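Local coordinates for cell wall surface anchor family protein (Streptococcus pneumoniae, PDB 4OQ1) that probably helps attach the pilus to the cell surface of Streptococcus pneumoniae, as an ancillary pilin containing CnaB-type immunoglobulin-like domains, at residues His50-Trp55 with Phe89-Leu94; Phe125-Thr130 with Leu137-Lys142. The protein carries 3 engineered substitutions. All blocks are in the same frame, centred on the assembly; numbering follows the deposited sequence.

Interaction 1 (His50-Trp55 with Phe89-Leu94); sequences HRLQVW and FEMTFL
The antiparallel strands 50-55 and 89-93 run with their local axes 4.4 Å apart and their directions at 128°, a strongly twisted pairing in the N-terminal beta domain of the pilin. Leu52 and Phe89 form a hydrogen-bonded pair, joined in both directions: Leu52 N gives to Phe89 O at 2.7 Å, and Phe89 N returns a bond to Leu52 O. Met91 N adds a third bond, to His50 O, and beyond it a water links His50 N with Met91 O.

On the face carrying Leu52 and Met91, the methionine lies across the neighbouring strand. Its CG nearly eclipses its own backbone N (chi1 -17°) and sits 3.3 Å from Leu52 N, while SD rests against Arg51 C. Val54 CG2 meets Phe89 CE2 at 3.6 Å.

Arg51 lies at the exposed side. A bend at chi3 folds its guanidinium back so that one face lies over the Phe89-Glu90 peptide, offset toward the rim of the group, and NE is hydrogen-bonded to Ser88 OG just outside the segment. Its NH1 stays 4.0 Å from Glu90 OE2, beyond salt-bridge range. At the far end, His50 NE2 is bonded outside the pair, to Ser46 O. The His50 and Phe93 rings meet with planes nearly perpendicular (88°), His50 CD2 coming to 3.6 Å from Phe93 CE2.

Interaction 2 (Phe125-Thr130 with Leu137-Lys142); sequences FLFEMT and LVIVAK
Phe125, Phe127 and Met129 meet Ala141, Ile139 and Leu137 across the interior of the N-terminal beta domain. Strands 125-129 and 137-140 are almost exactly antiparallel, at 172°, but their axes lie 9.1 Å apart. That is too wide for backbone pairing, so they are opposing walls of one beta core joined by side chains, a layered packing consistent with the immunoglobulin-like architecture of this pilin.

The aliphatic contacts centre on two branch ends. Ile139 has a fully extended CG1 arm (chi2 179°), which carries CD1 across to Phe127 CB at 3.4 Å. Leu137 reaches over with CD2, which comes 4.1 Å from Phe127 CB and 4.0 Å from Met129 SD. The bend of Met129 at chi2 also brings its CE close to Leu137 CB. The same Leu137 CD2 presses against the backbone, 3.6 Å from Glu128 O.

Among the aromatic contacts, Phe125 does most. Its ring takes Ile139 CG2 over one face, and CE2 stands 4.0 Å from Ile139 CD1, while CE1 lies 4.3 Å from Ala141 CB. Phe127 behaves differently: CB faces the opposing strand, but the ring turns off from it and meets the ring of Tyr108.

The backbones are paired with other strands: Phe125, Phe127 and Met129 with strand 106-110, and Leu137 with Thr29 and Val31 of strand 28-33, beside which 137-140 runs parallel. Leu30 and Leu32 of strand 28-33 extend the same apolar layer onto Phe127 and Phe125. On the other side of strand 120-129, Leu126 packs on Ile69 and Val70 of helix 66-73.

Interactions 1 and 2 belong to the same mixed sheet, yet they hold it in different ways. Interaction 1 is a side-by-side pairing of neighbouring strands near the middle of the strand order, largely buried but with an exposed, charged side at Arg51 and Glu90. Interaction 2, partly buried, spans the interior between strand 120-129 and the outermost strand 137-140. Strand 106-110 connects one strand of each, pairing with both 50-56 and 120-129. Backbone hydrogen bonds and a bridging water carry much of 50-55 with 89-94; 125-130 with 137-142 rests on apolar side chains, with some contact to backbone carbonyls. Their centres are 13 Å apart, with nearest atoms about 4 Å from each other.

Interaction 1 (His50-Trp55 with Phe89-Leu94)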
# COMPACT_ATOMS: atom_id res chain seq x y z
N HIS A 50 -31.12 0.84 -0.93
CA HIS A 50 -30.75 1.40 -2.22
C HIS A 50 -31.90 1.34 -3.22
O HIS A 50 -32.70 0.40 -3.21
CB HIS A 50 -29.48 0.71 -2.76
CG HIS A 50 -28.32 0.84 -1.82
ND1 HIS A 50 -27.71 2.05 -1.56
CD2 HIS A 50 -27.74 -0.05 -0.99
CE1 HIS A 50 -26.76 1.89 -0.67
NE2 HIS A 50 -26.75 0.62 -0.31
N ARG A 51 -31.94 2.33 -4.11
CA ARG A 51 -32.92 2.29 -5.18
C ARG A 51 -32.26 2.33 -6.57
O ARG A 51 -31.25 2.99 -6.76
CB ARG A 51 -33.92 3.44 -5.05
CG ARG A 51 -34.63 3.53 -3.69
CD ARG A 51 -35.80 4.48 -3.70
NE ARG A 51 -36.91 4.00 -4.57
CZ ARG A 51 -37.90 3.16 -4.21
NH1 ARG A 51 -37.97 2.69 -2.98
NH2 ARG A 51 -38.83 2.81 -5.09
N LEU A 52 -32.85 1.65 -7.54
CA LEU A 52 -32.39 1.78 -8.95
C LEU A 52 -33.16 2.88 -9.67
O LEU A 52 -34.36 2.82 -9.80
CB LEU A 52 -32.55 0.46 -9.63
CG LEU A 52 -31.95 0.49 -11.04
CD1 LEU A 52 -30.39 0.42 -11.06
CD2 LEU A 52 -32.57 -0.61 -11.84
N GLN A 53 -32.48 3.96 -10.03
CA GLN A 53 -33.09 5.02 -10.78
C GLN A 53 -33.23 4.60 -12.25
O GLN A 53 -32.24 4.08 -12.85
CB GLN A 53 -32.20 6.27 -10.76
CG GLN A 53 -31.97 6.83 -9.36
CD GLN A 53 -33.26 7.22 -8.67
OE1 GLN A 53 -34.18 7.79 -9.27
NE2 GLN A 53 -33.34 6.86 -7.43
N VAL A 54 -34.42 4.82 -12.81
CA VAL A 54 -34.68 4.53 -14.21
C VAL A 54 -35.49 5.63 -14.94
O VAL A 54 -36.15 6.49 -14.31
CB VAL A 54 -35.38 3.16 -14.41
CG1 VAL A 54 -34.67 2.05 -13.71
CG2 VAL A 54 -36.85 3.22 -13.97
N TRP A 55 -35.47 5.58 -16.25
CA TRP A 55 -36.40 6.31 -17.04
C TRP A 55 -37.22 5.34 -17.79
O TRP A 55 -36.66 4.50 -18.50
CB TRP A 55 -35.66 7.17 -18.03
CG TRP A 55 -34.89 8.33 -17.45
CD1 TRP A 55 -35.31 9.65 -17.40
CD2 TRP A 55 -33.64 8.29 -16.82
NE1 TRP A 55 -34.38 10.43 -16.81
CE2 TRP A 55 -33.35 9.64 -16.40
CE3 TRP A 55 -32.75 7.28 -16.51
CZ2 TRP A 55 -32.17 9.98 -15.79
CZ3 TRP A 55 -31.57 7.59 -15.87
CH2 TRP A 55 -31.29 8.94 -15.51
N PHE A 89 -36.92 1.93 -8.32
CA PHE A 89 -37.31 0.69 -7.73
C PHE A 89 -36.37 0.30 -6.61
O PHE A 89 -35.15 0.61 -6.65
CB PHE A 89 -37.30 -0.40 -8.78
CG PHE A 89 -38.17 -0.09 -9.93
CD1 PHE A 89 -39.56 -0.00 -9.79
CD2 PHE A 89 -37.62 0.12 -11.18
CE1 PHE A 89 -40.37 0.31 -10.87
CE2 PHE A 89 -38.44 0.41 -12.27
CZ PHE A 89 -39.79 0.49 -12.14
N GLU A 90 -36.91 -0.39 -5.61
CA GLU A 90 -36.10 -0.91 -4.51
C GLU A 90 -35.14 -1.95 -4.97
O GLU A 90 -35.51 -2.88 -5.71
CB GLU A 90 -36.97 -1.58 -3.45
CG GLU A 90 -37.92 -0.61 -2.79
CD GLU A 90 -38.44 -1.06 -1.44
OE1 GLU A 90 -37.83 -1.97 -0.80
OE2 GLU A 90 -39.47 -0.46 -1.02
N MET A 91 -33.90 -1.86 -4.50
CA MET A 91 -32.89 -2.91 -4.80
C MET A 91 -32.46 -3.60 -3.55
O MET A 91 -32.40 -3.00 -2.47
CB MET A 91 -31.61 -2.39 -5.45
CG MET A 91 -31.69 -1.03 -6.04
SD MET A 91 -30.09 -0.41 -6.60
CE MET A 91 -29.46 -1.85 -7.41
N THR A 92 -32.14 -4.85 -3.72
CA THR A 92 -31.44 -5.58 -2.68
C THR A 92 -30.12 -6.22 -3.25
O THR A 92 -30.13 -6.85 -4.34
CB THR A 92 -32.36 -6.63 -2.02
OG1 THR A 92 -31.66 -7.27 -0.94
CG2 THR A 92 -32.77 -7.70 -3.00
N PHE A 93 -29.02 -6.05 -2.50
CA PHE A 93 -27.75 -6.80 -2.75
C PHE A 93 -27.67 -8.14 -2.03
O PHE A 93 -27.24 -8.20 -0.89
CB PHE A 93 -26.59 -5.97 -2.28
CG PHE A 93 -26.37 -4.72 -3.08
CD1 PHE A 93 -25.45 -4.71 -4.12
CD2 PHE A 93 -27.06 -3.55 -2.79
CE1 PHE A 93 -25.23 -3.56 -4.84
CE2 PHE A 93 -26.85 -2.39 -3.51
CZ PHE A 93 -25.93 -2.40 -4.53
N LEU A 94 -28.02 -9.21 -2.72
CA LEU A 94 -27.90 -10.56 -2.23
C LEU A 94 -26.45 -11.06 -2.37
O LEU A 94 -25.55 -10.27 -2.57
CB LEU A 94 -28.89 -11.47 -2.98
CG LEU A 94 -30.37 -11.08 -2.99
CD1 LEU A 94 -31.21 -12.16 -3.63
CD2 LEU A 94 -30.91 -10.82 -1.59
O HOH W 1 -30.31 -2.08 -1.23

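Interaction 2 (Phe125-Thr130 with Leu137-Lys142)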
# COMPACT_ATOMS: atom_id res chain seq x y z
N PHE A 125 -27.79 0.92 -19.98
CA PHE A 125 -28.43 -0.13 -20.74
C PHE A 125 -29.94 0.05 -20.74
O PHE A 125 -30.52 0.84 -19.93
CB PHE A 125 -28.06 -1.52 -20.21
CG PHE A 125 -28.37 -1.72 -18.75
CD1 PHE A 125 -27.55 -1.25 -17.72
CD2 PHE A 125 -29.53 -2.38 -18.39
CE1 PHE A 125 -27.92 -1.43 -16.41
CE2 PHE A 125 -29.86 -2.57 -17.08
CZ PHE A 125 -29.04 -2.14 -16.09
N LEU A 126 -30.61 -0.80 -21.52
CA LEU A 126 -32.04 -0.82 -21.46
C LEU A 126 -32.40 -2.19 -21.00
O LEU A 126 -31.67 -3.14 -21.24
CB LEU A 126 -32.64 -0.69 -22.88
CG LEU A 126 -32.48 0.53 -23.76
CD1 LEU A 126 -33.39 0.44 -24.96
CD2 LEU A 126 -32.83 1.73 -22.96
N PHE A 127 -33.52 -2.26 -20.34
CA PHE A 127 -34.19 -3.54 -20.16
C PHE A 127 -35.72 -3.47 -20.44
O PHE A 127 -36.35 -2.47 -20.18
CB PHE A 127 -33.86 -4.13 -18.76
CG PHE A 127 -34.41 -3.39 -17.58
CD1 PHE A 127 -35.66 -3.72 -17.05
CD2 PHE A 127 -33.73 -2.32 -17.06
CE1 PHE A 127 -36.16 -3.10 -15.92
CE2 PHE A 127 -34.24 -1.62 -15.96
CZ PHE A 127 -35.46 -1.99 -15.41
N GLU A 128 -36.34 -4.63 -20.75
CA GLU A 128 -37.75 -4.58 -21.10
C GLU A 128 -38.45 -5.66 -20.30
O GLU A 128 -37.97 -6.80 -20.26
CB GLU A 128 -37.92 -4.73 -22.59
CG GLU A 128 -39.39 -4.78 -22.99
CD GLU A 128 -39.62 -4.91 -24.45
OE1 GLU A 128 -40.22 -3.99 -24.99
OE2 GLU A 128 -39.19 -5.91 -25.06
N MET A 129 -39.51 -5.24 -19.58
CA MET A 129 -40.50 -6.15 -18.96
C MET A 129 -41.82 -6.26 -19.80
O MET A 129 -42.48 -5.30 -20.04
CB MET A 129 -40.79 -5.55 -17.60
CG MET A 129 -39.53 -5.57 -16.71
SD MET A 129 -38.87 -7.25 -16.52
CE MET A 129 -37.92 -6.95 -15.02
N THR A 130 -42.16 -7.45 -20.25
CA THR A 130 -43.46 -7.64 -20.90
C THR A 130 -44.24 -8.75 -20.19
O THR A 130 -43.70 -9.42 -19.33
CB THR A 130 -43.25 -8.00 -22.36
OG1 THR A 130 -42.76 -9.32 -22.46
CG2 THR A 130 -42.29 -7.10 -23.00
N LEU A 137 -35.83 -11.56 -14.94
CA LEU A 137 -34.97 -11.17 -16.05
C LEU A 137 -33.53 -11.03 -15.49
O LEU A 137 -33.34 -10.39 -14.51
CB LEU A 137 -35.46 -9.81 -16.59
CG LEU A 137 -34.71 -9.32 -17.80
CD1 LEU A 137 -34.78 -10.26 -19.01
CD2 LEU A 137 -35.26 -7.99 -18.18
N VAL A 138 -32.54 -11.57 -16.17
CA VAL A 138 -31.12 -11.54 -15.75
C VAL A 138 -30.28 -10.70 -16.71
O VAL A 138 -30.16 -11.04 -17.87
CB VAL A 138 -30.49 -12.96 -15.73
CG1 VAL A 138 -29.07 -12.88 -15.24
CG2 VAL A 138 -31.34 -13.91 -14.86
N ILE A 139 -29.70 -9.62 -16.22
CA ILE A 139 -28.77 -8.82 -16.99
C ILE A 139 -27.39 -8.74 -16.31
O ILE A 139 -27.28 -8.39 -15.15
CB ILE A 139 -29.28 -7.40 -17.14
CG1 ILE A 139 -30.48 -7.45 -18.08
CG2 ILE A 139 -28.20 -6.44 -17.63
CD1 ILE A 139 -31.15 -6.17 -18.32
N VAL A 140 -26.36 -8.98 -17.10
CA VAL A 140 -24.98 -8.90 -16.65
C VAL A 140 -24.50 -7.48 -17.06
O VAL A 140 -24.22 -7.25 -18.24
CB VAL A 140 -24.08 -10.00 -17.27
CG1 VAL A 140 -22.71 -9.98 -16.64
CG2 VAL A 140 -24.66 -11.40 -17.18
N ALA A 141 -24.41 -6.55 -16.12
CA ALA A 141 -24.26 -5.13 -16.49
C ALA A 141 -22.79 -4.74 -16.66
O ALA A 141 -21.98 -5.01 -15.76
CB ALA A 141 -24.83 -4.28 -15.38
N LYS A 142 -22.42 -4.09 -17.79
CA LYS A 142 -21.06 -3.75 -18.05
C LYS A 142 -20.87 -2.44 -17.36
O LYS A 142 -21.72 -1.58 -17.42
CB LYS A 142 -20.78 -3.57 -19.53
CG LYS A 142 -19.40 -2.99 -19.81
CD LYS A 142 -19.01 -3.40 -21.22
CE LYS A 142 -17.49 -3.30 -21.40
NZ LYS A 142 -17.17 -1.89 -21.36